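Side-chain contacts in UTP-glucose-1-phosphate uridylyltransferase 2 (Trypanosoma brucei, PDB 3GUE), which probably catalyses the reaction of UTP with alpha-D-glucose 1-phosphate to give UDP-alpha-D-glucose and diphosphate: residues E17-S22 with E26-I31; N132-S137 with D181-W186; F174-E179 with T343-L348. All blocks are in the same frame, centred on the assembly; numbering follows the deposited sequence.

Contact 1 of 3, residues E17-S22 with E26-I31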
ATOM      1  N   GLU A  17      28.130   0.712   9.249  1.00 24.99           N
ATOM      2  CA  GLU A  17      28.801   1.984   9.388  1.00 25.93           C
ATOM      3  C   GLU A  17      28.090   3.065   8.616  1.00 25.43           C
ATOM      4  O   GLU A  17      27.945   4.169   9.115  1.00 26.09           O
ATOM      5  CB  GLU A  17      30.286   1.879   8.975  1.00 26.36           C
ATOM      6  CG  GLU A  17      31.177   1.205  10.022  1.00 26.48           C
ATOM      7  CD  GLU A  17      32.639   0.977   9.590  1.00 28.71           C
ATOM      8  OE1 GLU A  17      32.995   1.153   8.405  1.00 30.27           O
ATOM      9  OE2 GLU A  17      33.441   0.606  10.475  1.00 32.26           O
ATOM     10  N   LYS A  18      27.631   2.741   7.402  1.00 25.35           N
ATOM     11  CA  LYS A  18      26.870   3.682   6.583  1.00 25.14           C
ATOM     12  C   LYS A  18      25.533   4.058   7.246  1.00 25.87           C
ATOM     13  O   LYS A  18      25.092   5.208   7.134  1.00 26.51           O
ATOM     14  CB  LYS A  18      26.605   3.084   5.192  1.00 24.99           C
ATOM     15  CG  LYS A  18      25.903   4.021   4.210  1.00 25.73           C
ATOM     16  CD  LYS A  18      25.816   3.424   2.806  1.00 24.02           C
ATOM     17  CE  LYS A  18      25.609   4.518   1.734  1.00 22.74           C
ATOM     18  NZ  LYS A  18      25.744   3.883   0.380  1.00 22.50           N
ATOM     19  N   MET A  19      24.878   3.089   7.897  1.00 25.98           N
ATOM     20  CA  MET A  19      23.612   3.351   8.606  1.00 26.04           C
ATOM     21  C   MET A  19      23.816   4.235   9.836  1.00 26.04           C
ATOM     22  O   MET A  19      23.100   5.228  10.044  1.00 26.05           O
ATOM     23  CB  MET A  19      22.895   2.046   8.982  1.00 25.68           C
ATOM     24  CG  MET A  19      22.333   1.297   7.766  1.00 25.09           C
ATOM     25  SD  MET A  19      21.717  -0.361   8.069  1.00 26.54           S
ATOM     26  CE  MET A  19      20.038  -0.038   8.525  1.00 21.16           C
ATOM     27  N   GLN A  20      24.796   3.878  10.643  1.00 26.43           N
ATOM     28  CA  GLN A  20      25.169   4.686  11.794  1.00 27.07           C
ATOM     29  C   GLN A  20      25.600   6.115  11.383  1.00 27.40           C
ATOM     30  O   GLN A  20      25.319   7.081  12.097  1.00 26.41           O
ATOM     31  CB  GLN A  20      26.273   3.991  12.589  1.00 26.38           C
ATOM     32  CG  GLN A  20      25.844   2.743  13.333  1.00 26.00           C
ATOM     33  CD  GLN A  20      26.971   2.175  14.192  1.00 28.25           C
ATOM     34  OE1 GLN A  20      28.128   2.561  14.053  1.00 30.11           O
ATOM     35  NE2 GLN A  20      26.637   1.249  15.072  1.00 30.73           N
ATOM     36  N   ALA A  21      26.263   6.257  10.230  1.00 28.07           N
ATOM     37  CA  ALA A  21      26.685   7.592   9.740  1.00 28.82           C
ATOM     38  C   ALA A  21      25.501   8.487   9.371  1.00 29.76           C
ATOM     39  O   ALA A  21      25.617   9.709   9.372  1.00 30.92           O
ATOM     40  CB  ALA A  21      27.622   7.464   8.549  1.00 28.29           C
ATOM     41  N   SER A  22      24.364   7.875   9.047  1.00 30.64           N
ATOM     42  CA  SER A  22      23.185   8.632   8.642  1.00 31.28           C
ATOM     43  C   SER A  22      22.128   8.752   9.732  1.00 31.77           C
ATOM     44  O   SER A  22      21.057   9.298   9.479  1.00 32.58           O
ATOM     45  CB  SER A  22      22.561   8.053   7.365  1.00 31.63           C
ATOM     46  OG  SER A  22      23.033   8.742   6.209  1.00 32.15           O
ATOM     47  N   GLU A  26      19.160   2.262  16.028  1.00 28.77           N
ATOM     48  CA  GLU A  26      19.905   1.070  16.472  1.00 29.48           C
ATOM     49  C   GLU A  26      19.213  -0.289  16.239  1.00 28.96           C
ATOM     50  O   GLU A  26      19.818  -1.222  15.685  1.00 29.00           O
ATOM     51  CB  GLU A  26      20.298   1.247  17.961  1.00 30.26           C
ATOM     52  CG  GLU A  26      19.959   0.070  18.915  1.00 33.37           C
ATOM     53  CD  GLU A  26      19.106   0.480  20.140  1.00 39.72           C
ATOM     54  OE1 GLU A  26      19.061   1.690  20.503  1.00 41.94           O
ATOM     55  OE2 GLU A  26      18.478  -0.420  20.763  1.00 40.74           O
ATOM     56  N   LYS A  27      17.958  -0.421  16.662  1.00 29.35           N
ATOM     57  CA  LYS A  27      17.243  -1.690  16.467  1.00 28.57           C
ATOM     58  C   LYS A  27      16.978  -1.981  14.995  1.00 27.66           C
ATOM     59  O   LYS A  27      17.012  -3.126  14.593  1.00 27.17           O
ATOM     60  CB  LYS A  27      15.971  -1.791  17.301  1.00 28.79           C
ATOM     61  CG  LYS A  27      16.208  -2.024  18.774  1.00 32.20           C
ATOM     62  CD  LYS A  27      16.601  -3.459  19.119  1.00 33.45           C
ATOM     63  CE  LYS A  27      16.700  -3.605  20.633  1.00 33.86           C
ATOM     64  NZ  LYS A  27      17.337  -4.880  21.062  1.00 34.58           N
ATOM     65  N   CYS A  28      16.731  -0.943  14.196  1.00 27.54           N
ATOM     66  CA  CYS A  28      16.564  -1.122  12.743  1.00 27.77           C
ATOM     67  C   CYS A  28      17.852  -1.678  12.098  1.00 27.12           C
ATOM     68  O   CYS A  28      17.793  -2.597  11.268  1.00 27.43           O
ATOM     69  CB  CYS A  28      16.124   0.178  12.066  1.00 26.80           C
ATOM     70  SG  CYS A  28      16.245   0.118  10.261  1.00 29.21           S
ATOM     71  N   ILE A  29      19.006  -1.130  12.484  1.00 26.89           N
ATOM     72  CA  ILE A  29      20.304  -1.621  11.988  1.00 26.24           C
ATOM     73  C   ILE A  29      20.431  -3.119  12.316  1.00 26.36           C
ATOM     74  O   ILE A  29      20.692  -3.926  11.438  1.00 25.15           O
ATOM     75  CB  ILE A  29      21.503  -0.795  12.527  1.00 26.14           C
ATOM     76  CG1 ILE A  29      21.426   0.659  12.020  1.00 24.57           C
ATOM     77  CG2 ILE A  29      22.853  -1.463  12.133  1.00 27.85           C
ATOM     78  CD1 ILE A  29      22.297   1.644  12.743  1.00 27.77           C
ATOM     79  N   HIS A  30      20.190  -3.466  13.575  1.00 27.03           N
ATOM     80  CA  HIS A  30      20.218  -4.858  14.053  1.00 27.86           C
ATOM     81  C   HIS A  30      19.288  -5.816  13.267  1.00 27.59           C
ATOM     82  O   HIS A  30      19.722  -6.882  12.840  1.00 27.59           O
ATOM     83  CB  HIS A  30      19.961  -4.874  15.572  1.00 28.50           C
ATOM     84  CG  HIS A  30      19.748  -6.235  16.157  1.00 31.68           C
ATOM     85  ND1 HIS A  30      18.810  -6.480  17.134  1.00 37.16           N
ATOM     86  CD2 HIS A  30      20.354  -7.421  15.913  1.00 36.05           C
ATOM     87  CE1 HIS A  30      18.838  -7.761  17.461  1.00 37.29           C
ATOM     88  NE2 HIS A  30      19.770  -8.352  16.737  1.00 36.63           N
ATOM     89  N   ILE A  31      18.017  -5.444  13.106  1.00 27.84           N
ATOM     90  CA  ILE A  31      17.054  -6.213  12.312  1.00 27.66           C
ATOM     91  C   ILE A  31      17.530  -6.337  10.840  1.00 27.53           C
ATOM     92  O   ILE A  31      17.484  -7.424  10.259  1.00 27.79           O
ATOM     93  CB  ILE A  31      15.628  -5.585  12.391  1.00 27.76           C
ATOM     94  CG1 ILE A  31      15.163  -5.472  13.862  1.00 28.36           C
ATOM     95  CG2 ILE A  31      14.607  -6.358  11.527  1.00 28.22           C
ATOM     96  CD1 ILE A  31      13.715  -4.912  14.043  1.00 27.18           C
TER

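Contact 2 of 3, residues N132-S137 with D181-W186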
ATOM      1  N   ASN A 132       5.960   8.785   7.443  1.00 26.55           N
ATOM      2  CA  ASN A 132       6.750   9.338   6.350  1.00 26.91           C
ATOM      3  C   ASN A 132       8.139   8.719   6.313  1.00 26.73           C
ATOM      4  O   ASN A 132       8.564   8.145   7.285  1.00 28.39           O
ATOM      5  CB  ASN A 132       6.781  10.871   6.442  1.00 27.22           C
ATOM      6  CG  ASN A 132       5.358  11.499   6.430  1.00 27.72           C
ATOM      7  OD1 ASN A 132       4.445  10.951   5.851  1.00 29.72           O
ATOM      8  ND2 ASN A 132       5.193  12.627   7.083  1.00 28.84           N
ATOM      9  N   SER A 133       8.792   8.759   5.155  1.00 26.89           N
ATOM     10  CA  SER A 133      10.191   8.364   5.006  1.00 25.60           C
ATOM     11  C   SER A 133      11.030   9.605   4.650  1.00 25.97           C
ATOM     12  O   SER A 133      10.477  10.705   4.482  1.00 25.48           O
ATOM     13  CB  SER A 133      10.309   7.345   3.874  1.00 25.09           C
ATOM     14  OG  SER A 133       9.958   7.965   2.635  1.00 24.53           O
ATOM     15  N   PHE A 134      12.349   9.419   4.511  1.00 26.10           N
ATOM     16  CA  PHE A 134      13.250  10.495   4.094  1.00 26.75           C
ATOM     17  C   PHE A 134      12.787  11.143   2.767  1.00 27.05           C
ATOM     18  O   PHE A 134      12.993  12.342   2.558  1.00 27.38           O
ATOM     19  CB  PHE A 134      14.730  10.009   4.021  1.00 26.81           C
ATOM     20  CG  PHE A 134      15.009   8.991   2.914  1.00 27.45           C
ATOM     21  CD1 PHE A 134      15.642   9.378   1.725  1.00 28.50           C
ATOM     22  CD2 PHE A 134      14.662   7.643   3.069  1.00 26.47           C
ATOM     23  CE1 PHE A 134      15.886   8.444   0.700  1.00 27.59           C
ATOM     24  CE2 PHE A 134      14.913   6.701   2.053  1.00 25.55           C
ATOM     25  CZ  PHE A 134      15.522   7.105   0.872  1.00 27.09           C
ATOM     26  N   SER A 135      12.144  10.347   1.910  1.00 26.50           N
ATOM     27  CA  SER A 135      11.731  10.746   0.554  1.00 27.79           C
ATOM     28  C   SER A 135      10.386  11.496   0.491  1.00 25.96           C
ATOM     29  O   SER A 135      10.087  12.185  -0.491  1.00 25.64           O
ATOM     30  CB  SER A 135      11.613   9.505  -0.334  1.00 27.93           C
ATOM     31  OG  SER A 135      12.873   8.904  -0.598  1.00 33.33           O
ATOM     32  N   THR A 136       9.584  11.358   1.539  1.00 24.38           N
ATOM     33  CA  THR A 136       8.236  11.897   1.525  1.00 23.73           C
ATOM     34  C   THR A 136       7.973  12.984   2.570  1.00 23.95           C
ATOM     35  O   THR A 136       7.033  13.764   2.413  1.00 25.11           O
ATOM     36  CB  THR A 136       7.150  10.792   1.687  1.00 22.95           C
ATOM     37  OG1 THR A 136       7.147  10.318   3.023  1.00 24.77           O
ATOM     38  CG2 THR A 136       7.349   9.633   0.740  1.00 20.30           C
ATOM     39  N   SER A 137       8.793  13.049   3.616  1.00 24.27           N
ATOM     40  CA  SER A 137       8.535  13.930   4.757  1.00 24.90           C
ATOM     41  C   SER A 137       8.408  15.427   4.436  1.00 25.80           C
ATOM     42  O   SER A 137       7.413  16.063   4.819  1.00 25.94           O
ATOM     43  CB  SER A 137       9.620  13.732   5.820  1.00 24.37           C
ATOM     44  OG  SER A 137       9.476  14.704   6.853  1.00 26.89           O
ATOM     45  N   ASP A 181      23.395  10.566  -7.813  1.00 31.32           N
ATOM     46  CA  ASP A 181      22.280  10.871  -6.904  1.00 32.22           C
ATOM     47  C   ASP A 181      22.336   9.907  -5.708  1.00 31.81           C
ATOM     48  O   ASP A 181      21.760   8.822  -5.750  1.00 31.33           O
ATOM     49  CB  ASP A 181      20.926  10.782  -7.632  1.00 32.22           C
ATOM     50  CG  ASP A 181      19.757  11.283  -6.790  1.00 33.80           C
ATOM     51  OD1 ASP A 181      19.961  11.728  -5.644  1.00 36.13           O
ATOM     52  OD2 ASP A 181      18.614  11.215  -7.276  1.00 34.58           O
ATOM     53  N   PRO A 182      23.088  10.289  -4.664  1.00 31.70           N
ATOM     54  CA  PRO A 182      23.311   9.483  -3.466  1.00 31.66           C
ATOM     55  C   PRO A 182      22.028   9.117  -2.744  1.00 31.24           C
ATOM     56  O   PRO A 182      22.014   8.183  -1.950  1.00 30.08           O
ATOM     57  CB  PRO A 182      24.193  10.399  -2.601  1.00 31.61           C
ATOM     58  CG  PRO A 182      24.897  11.246  -3.599  1.00 31.83           C
ATOM     59  CD  PRO A 182      23.842  11.554  -4.604  1.00 32.09           C
ATOM     60  N   THR A 183      20.965   9.871  -3.040  1.00 30.99           N
ATOM     61  CA  THR A 183      19.601   9.619  -2.573  1.00 31.42           C
ATOM     62  C   THR A 183      19.092   8.231  -3.033  1.00 30.41           C
ATOM     63  O   THR A 183      18.407   7.554  -2.290  1.00 30.28           O
ATOM     64  CB  THR A 183      18.699  10.804  -3.044  1.00 31.83           C
ATOM     65  OG1 THR A 183      19.084  11.999  -2.339  1.00 32.41           O
ATOM     66  CG2 THR A 183      17.223  10.552  -2.860  1.00 33.91           C
ATOM     67  N   CYS A 184      19.480   7.801  -4.236  1.00 29.65           N
ATOM     68  CA  CYS A 184      19.157   6.475  -4.766  1.00 29.11           C
ATOM     69  C   CYS A 184      19.823   5.315  -4.025  1.00 28.80           C
ATOM     70  O   CYS A 184      19.481   4.162  -4.313  1.00 29.21           O
ATOM     71  CB  CYS A 184      19.517   6.364  -6.253  1.00 28.77           C
ATOM     72  SG  CYS A 184      18.527   7.428  -7.336  1.00 32.96           S
ATOM     73  N   GLU A 185      20.758   5.612  -3.102  1.00 27.24           N
ATOM     74  CA  GLU A 185      21.508   4.597  -2.325  1.00 26.51           C
ATOM     75  C   GLU A 185      20.696   3.982  -1.154  1.00 26.16           C
ATOM     76  O   GLU A 185      21.153   3.039  -0.485  1.00 25.63           O
ATOM     77  CB  GLU A 185      22.818   5.188  -1.786  1.00 26.27           C
ATOM     78  CG  GLU A 185      23.837   5.651  -2.867  1.00 25.12           C
ATOM     79  CD  GLU A 185      25.047   6.414  -2.308  1.00 25.81           C
ATOM     80  OE1 GLU A 185      25.174   6.596  -1.068  1.00 24.37           O
ATOM     81  OE2 GLU A 185      25.875   6.847  -3.130  1.00 24.97           O
ATOM     82  N   TRP A 186      19.506   4.533  -0.918  1.00 25.16           N
ATOM     83  CA  TRP A 186      18.701   4.242   0.264  1.00 25.67           C
ATOM     84  C   TRP A 186      17.266   3.897  -0.111  1.00 26.16           C
ATOM     85  O   TRP A 186      16.762   4.451  -1.084  1.00 26.18           O
ATOM     86  CB  TRP A 186      18.633   5.491   1.147  1.00 24.47           C
ATOM     87  CG  TRP A 186      19.920   5.839   1.718  1.00 26.32           C
ATOM     88  CD1 TRP A 186      20.858   6.687   1.186  1.00 24.74           C
ATOM     89  CD2 TRP A 186      20.456   5.356   2.948  1.00 26.97           C
ATOM     90  NE1 TRP A 186      21.942   6.762   2.024  1.00 26.29           N
ATOM     91  CE2 TRP A 186      21.725   5.958   3.112  1.00 24.23           C
ATOM     92  CE3 TRP A 186      19.981   4.473   3.936  1.00 26.36           C
ATOM     93  CZ2 TRP A 186      22.538   5.699   4.214  1.00 25.13           C
ATOM     94  CZ3 TRP A 186      20.784   4.208   5.029  1.00 25.34           C
ATOM     95  CH2 TRP A 186      22.054   4.846   5.175  1.00 26.00           C
TER

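Contact 3 of 3, residues F174-E179 with T343-L348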
ATOM      1  N   PHE A 174      27.437  -5.380  -0.496  1.00 25.33           N
ATOM      2  CA  PHE A 174      27.870  -4.090   0.065  1.00 25.95           C
ATOM      3  C   PHE A 174      26.817  -3.025  -0.188  1.00 25.80           C
ATOM      4  O   PHE A 174      26.095  -3.133  -1.153  1.00 26.42           O
ATOM      5  CB  PHE A 174      29.201  -3.675  -0.544  1.00 25.62           C
ATOM      6  CG  PHE A 174      30.400  -4.222   0.209  1.00 24.80           C
ATOM      7  CD1 PHE A 174      31.198  -3.381   0.973  1.00 25.19           C
ATOM      8  CD2 PHE A 174      30.711  -5.582   0.153  1.00 21.70           C
ATOM      9  CE1 PHE A 174      32.308  -3.892   1.680  1.00 23.83           C
ATOM     10  CE2 PHE A 174      31.799  -6.116   0.849  1.00 23.51           C
ATOM     11  CZ  PHE A 174      32.594  -5.272   1.627  1.00 23.47           C
ATOM     12  N   PRO A 175      26.727  -1.983   0.659  1.00 26.50           N
ATOM     13  CA  PRO A 175      25.792  -0.931   0.226  1.00 26.69           C
ATOM     14  C   PRO A 175      26.273  -0.320  -1.094  1.00 26.73           C
ATOM     15  O   PRO A 175      27.481  -0.097  -1.301  1.00 26.52           O
ATOM     16  CB  PRO A 175      25.902   0.137   1.332  1.00 27.40           C
ATOM     17  CG  PRO A 175      26.547  -0.538   2.475  1.00 26.25           C
ATOM     18  CD  PRO A 175      27.416  -1.629   1.904  1.00 26.34           C
ATOM     19  N   VAL A 176      25.311  -0.046  -1.965  1.00 27.13           N
ATOM     20  CA  VAL A 176      25.567   0.510  -3.274  1.00 27.03           C
ATOM     21  C   VAL A 176      26.031   1.953  -3.120  1.00 26.85           C
ATOM     22  O   VAL A 176      25.673   2.644  -2.163  1.00 26.74           O
ATOM     23  CB  VAL A 176      24.323   0.357  -4.202  1.00 27.08           C
ATOM     24  CG1 VAL A 176      23.175   1.283  -3.780  1.00 28.22           C
ATOM     25  CG2 VAL A 176      24.693   0.517  -5.695  1.00 28.24           C
ATOM     26  N   THR A 177      26.870   2.378  -4.043  1.00 26.80           N
ATOM     27  CA  THR A 177      27.194   3.796  -4.224  1.00 27.19           C
ATOM     28  C   THR A 177      26.597   4.288  -5.542  1.00 26.55           C
ATOM     29  O   THR A 177      26.655   3.584  -6.552  1.00 25.65           O
ATOM     30  CB  THR A 177      28.715   4.021  -4.185  1.00 27.19           C
ATOM     31  OG1 THR A 177      29.197   3.750  -2.858  1.00 28.31           O
ATOM     32  CG2 THR A 177      29.071   5.447  -4.572  1.00 29.03           C
ATOM     33  N   TYR A 178      25.978   5.471  -5.503  1.00 26.23           N
ATOM     34  CA  TYR A 178      25.416   6.127  -6.689  1.00 26.43           C
ATOM     35  C   TYR A 178      25.708   7.651  -6.646  1.00 26.66           C
ATOM     36  O   TYR A 178      24.856   8.464  -6.252  1.00 25.99           O
ATOM     37  CB  TYR A 178      23.902   5.816  -6.862  1.00 26.52           C
ATOM     38  CG  TYR A 178      23.370   6.145  -8.237  1.00 27.14           C
ATOM     39  CD1 TYR A 178      23.830   5.455  -9.359  1.00 27.52           C
ATOM     40  CD2 TYR A 178      22.421   7.163  -8.428  1.00 29.74           C
ATOM     41  CE1 TYR A 178      23.374   5.756 -10.629  1.00 27.79           C
ATOM     42  CE2 TYR A 178      21.953   7.487  -9.723  1.00 29.11           C
ATOM     43  CZ  TYR A 178      22.433   6.765 -10.808  1.00 28.13           C
ATOM     44  OH  TYR A 178      22.015   7.042 -12.084  1.00 27.47           O
ATOM     45  N   GLU A 179      26.932   8.003  -7.033  1.00 27.05           N
ATOM     46  CA  GLU A 179      27.468   9.386  -6.990  1.00 28.11           C
ATOM     47  C   GLU A 179      26.591  10.452  -7.654  1.00 28.54           C
ATOM     48  O   GLU A 179      26.417  11.536  -7.110  1.00 28.49           O
ATOM     49  CB  GLU A 179      28.882   9.432  -7.569  1.00 27.81           C
ATOM     50  N   THR A 343      23.663  -0.290 -11.613  1.00 23.93           N
ATOM     51  CA  THR A 343      23.987  -1.388 -10.700  1.00 23.32           C
ATOM     52  C   THR A 343      22.756  -2.112 -10.145  1.00 22.85           C
ATOM     53  O   THR A 343      21.870  -1.483  -9.555  1.00 23.18           O
ATOM     54  CB  THR A 343      24.906  -0.904  -9.530  1.00 23.77           C
ATOM     55  OG1 THR A 343      26.112  -0.333 -10.069  1.00 24.66           O
ATOM     56  CG2 THR A 343      25.283  -2.072  -8.564  1.00 21.27           C
ATOM     57  N   LYS A 344      22.739  -3.435 -10.322  1.00 22.10           N
ATOM     58  CA  LYS A 344      21.689  -4.309  -9.801  1.00 22.65           C
ATOM     59  C   LYS A 344      21.809  -4.483  -8.284  1.00 21.83           C
ATOM     60  O   LYS A 344      22.890  -4.787  -7.776  1.00 22.04           O
ATOM     61  CB  LYS A 344      21.761  -5.688 -10.464  1.00 23.04           C
ATOM     62  CG  LYS A 344      21.469  -5.739 -11.954  1.00 24.19           C
ATOM     63  CD  LYS A 344      21.255  -7.202 -12.342  1.00 24.76           C
ATOM     64  CE  LYS A 344      20.779  -7.336 -13.767  1.00 26.73           C
ATOM     65  NZ  LYS A 344      21.851  -7.787 -14.677  1.00 26.82           N
ATOM     66  N   VAL A 345      20.691  -4.289  -7.586  1.00 22.54           N
ATOM     67  CA  VAL A 345      20.658  -4.279  -6.126  1.00 22.01           C
ATOM     68  C   VAL A 345      19.511  -5.114  -5.576  1.00 23.21           C
ATOM     69  O   VAL A 345      18.664  -5.619  -6.322  1.00 24.03           O
ATOM     70  CB  VAL A 345      20.594  -2.824  -5.506  1.00 21.74           C
ATOM     71  CG1 VAL A 345      21.885  -2.037  -5.837  1.00 18.09           C
ATOM     72  CG2 VAL A 345      19.348  -2.054  -5.957  1.00 20.70           C
ATOM     73  N   TYR A 346      19.493  -5.236  -4.257  1.00 23.65           N
ATOM     74  CA  TYR A 346      18.426  -5.900  -3.547  1.00 24.73           C
ATOM     75  C   TYR A 346      17.923  -4.936  -2.473  1.00 25.36           C
ATOM     76  O   TYR A 346      18.718  -4.383  -1.712  1.00 25.28           O
ATOM     77  CB  TYR A 346      18.923  -7.186  -2.873  1.00 24.42           C
ATOM     78  CG  TYR A 346      19.241  -8.386  -3.753  1.00 25.36           C
ATOM     79  CD1 TYR A 346      18.309  -8.894  -4.663  1.00 26.99           C
ATOM     80  CD2 TYR A 346      20.455  -9.088  -3.588  1.00 25.68           C
ATOM     81  CE1 TYR A 346      18.600 -10.046  -5.444  1.00 26.90           C
ATOM     82  CE2 TYR A 346      20.752 -10.231  -4.349  1.00 26.78           C
ATOM     83  CZ  TYR A 346      19.832 -10.701  -5.274  1.00 28.23           C
ATOM     84  OH  TYR A 346      20.139 -11.812  -6.032  1.00 25.56           O
ATOM     85  N   GLN A 347      16.603  -4.721  -2.442  1.00 26.13           N
ATOM     86  CA  GLN A 347      15.958  -3.996  -1.360  1.00 26.76           C
ATOM     87  C   GLN A 347      15.322  -4.979  -0.373  1.00 26.68           C
ATOM     88  O   GLN A 347      14.464  -5.792  -0.729  1.00 26.15           O
ATOM     89  CB  GLN A 347      14.957  -2.981  -1.913  1.00 26.87           C
ATOM     90  CG  GLN A 347      15.591  -2.113  -3.024  1.00 27.74           C
ATOM     91  CD  GLN A 347      14.633  -1.191  -3.766  1.00 28.00           C
ATOM     92  OE1 GLN A 347      15.077  -0.356  -4.543  1.00 31.80           O
ATOM     93  NE2 GLN A 347      13.332  -1.342  -3.547  1.00 28.09           N
ATOM     94  N   LEU A 348      15.807  -4.929   0.867  1.00 26.76           N
ATOM     95  CA  LEU A 348      15.299  -5.775   1.934  1.00 27.13           C
ATOM     96  C   LEU A 348      14.141  -5.006   2.599  1.00 27.38           C
ATOM     97  O   LEU A 348      14.300  -3.858   2.989  1.00 27.92           O
ATOM     98  CB  LEU A 348      16.401  -6.092   2.938  1.00 26.30           C
ATOM     99  CG  LEU A 348      17.703  -6.726   2.453  1.00 25.93           C
ATOM    100  CD1 LEU A 348      18.523  -7.184   3.649  1.00 27.57           C
ATOM    101  CD2 LEU A 348      17.494  -7.873   1.489  1.00 26.85           C
TER

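Contact 1 of 3, residues E17-S22 with E26-I31
C28 is the first residue of 26-31 to touch the other helix. Its SG lies 4.2 Å from CE of M19, a slight apolar touch. The same side chain comes within about 3 Å of a bound (2R,3S)-1,4-dimercaptobutane-2,3-diol, a molecule probably taken up from the crystallisation liquor. C28 O is hydrogen-bonded to O2 of that molecule. The next residue, I29, carries the contact. Its CG1 branch runs alongside the M19 chain in the opposite direction, with CG1 3.6 Å from CB of M19. M19 then bends at its last torsion (chi3 88°), which turns the methyl back over the base of the isoleucine and puts M19 CE 3.8 Å from I29 CA. I29 is thus touched at both its branch and its backbone. Its outer methyl reaches further and meets the next residue of 17-22: I29 CD1 is 3.8 Å from CG of Q20, whose chain crosses it at about a right angle. Only the aliphatic part of Q20 takes part, at the exposed border. The two helices form an alpha-alpha hairpin with three residues between the segments. The axes of the two helical segments run nearly antiparallel, at 162°, and come within 10.4 Å. M19 also packs on V165 and P166 of strand 165-169. The touching atoms are carbon and sulfur. The pairing therefore rests on shape and on burial of apolar surface, with no directional bond between the segments to fix it.

Contact 2 of 3, residues N132-S137 with D181-W186
F134 points the far end of its ring at the backbone and CB of W186. Its CZ lies 3.5 Å from W186 CB and equally 3.5 Å from W186 O. The approach to CB is oblique, and the two side chains cross at about a right angle. The ring also turns its edge to T183, with CE1 4.0 Å from the carbonyl O of T183 near the ring plane. The indole of W186 takes no part in this touch. CG of W186 sits anti to its carbonyl carbon (chi1 -67°), and the indole leads away toward S22. R164 joins the two aromatic residues, making cation-pi contacts with both F134 and W186.

Within 132-137, CG of F134 lies between its backbone N and carbonyl carbon (chi1 68°), which carries the ring across to W186. S135 OG sits 3.3 Å above one face of the ring, offset toward the rim. Hydrogen bonds within 132-137 hold the turn that carries F134. S133 N gives T136 OG1 a hydrogen bond of 3.1 Å, fairly straight at 161°. S133 O accepts from both T136 N and S137 N. Further out, T136 OG1 is hydrogen-bonded to N83 O, and S133 OG to G84 O.

N83 and G84 bind UDP-glucose, and the F134 side chain lies about 8 Å from that ligand. The turn follows strand 128-132 of the central mixed sheet and leads into helix 137-143. This is a strand-to-helix turn beside the nucleotide-sugar site, in keeping with the GT-A-type fold of the family.

Contact 3 of 3, residues F174-E179 with T343-L348
V176 packs on T343 and V345 at one end of the four-stranded antiparallel sheet that contains strand 344-349. V176 belongs to the long connection between strands 165-169 and 186-187 of that same sheet. The contact packs a connection of the sheet against the start of one of its strands. It lies away from the annotated sites and is plain apolar packing.

T343 and V345 both direct their CB toward the loop, while K344 between them points away from it. V176 turns its CB toward the strand. It crosses V345 at about a right angle. One methyl of V345 does the touching: CG1 is 3.8 Å from V176 CB, and it rests against both methyls of the loop valine. V176 CG1 lies between its backbone N and carbonyl carbon (chi1 71°). This leaves CG2 anti to the N, where it can meet both strand residues.

Both sides have further partners in the sheet and its loops. The backbone of V176 is hydrogen-bonded to K167, and its side chain also touches V335. V345 is paired through its backbone with K333, and its carbonyl O accepts from Q170 NE2. Both valines are buried. T343 stands closer to the surface and offers its methyl rather than its hydroxyl. The T343 and V176 side chains run past each other in opposite directions, with T343 CG2 3.9 Å from V176 CG2.

How the contacts relate
The three contacts cluster on one side of the chain's centre, with centres 13 to 16 Å apart. Contact 1 comes first along the chain. The segments of contacts 2 and 3 then alternate. Residues 174-179 and 181-186 share the connection between strands 165-169 and 186-187 of the four-stranded sheet, where E185 OE2 probably takes a hydrogen bond from Y178 N. The same E185 forms a salt bridge through OE1 with K18 of contact 1. The W186 indole packs on helix 10-21, against K18 and M19. The N-terminal helix hairpin is thus joined to the small sheet, and contact 2 continues from there toward the UDP-glucose site.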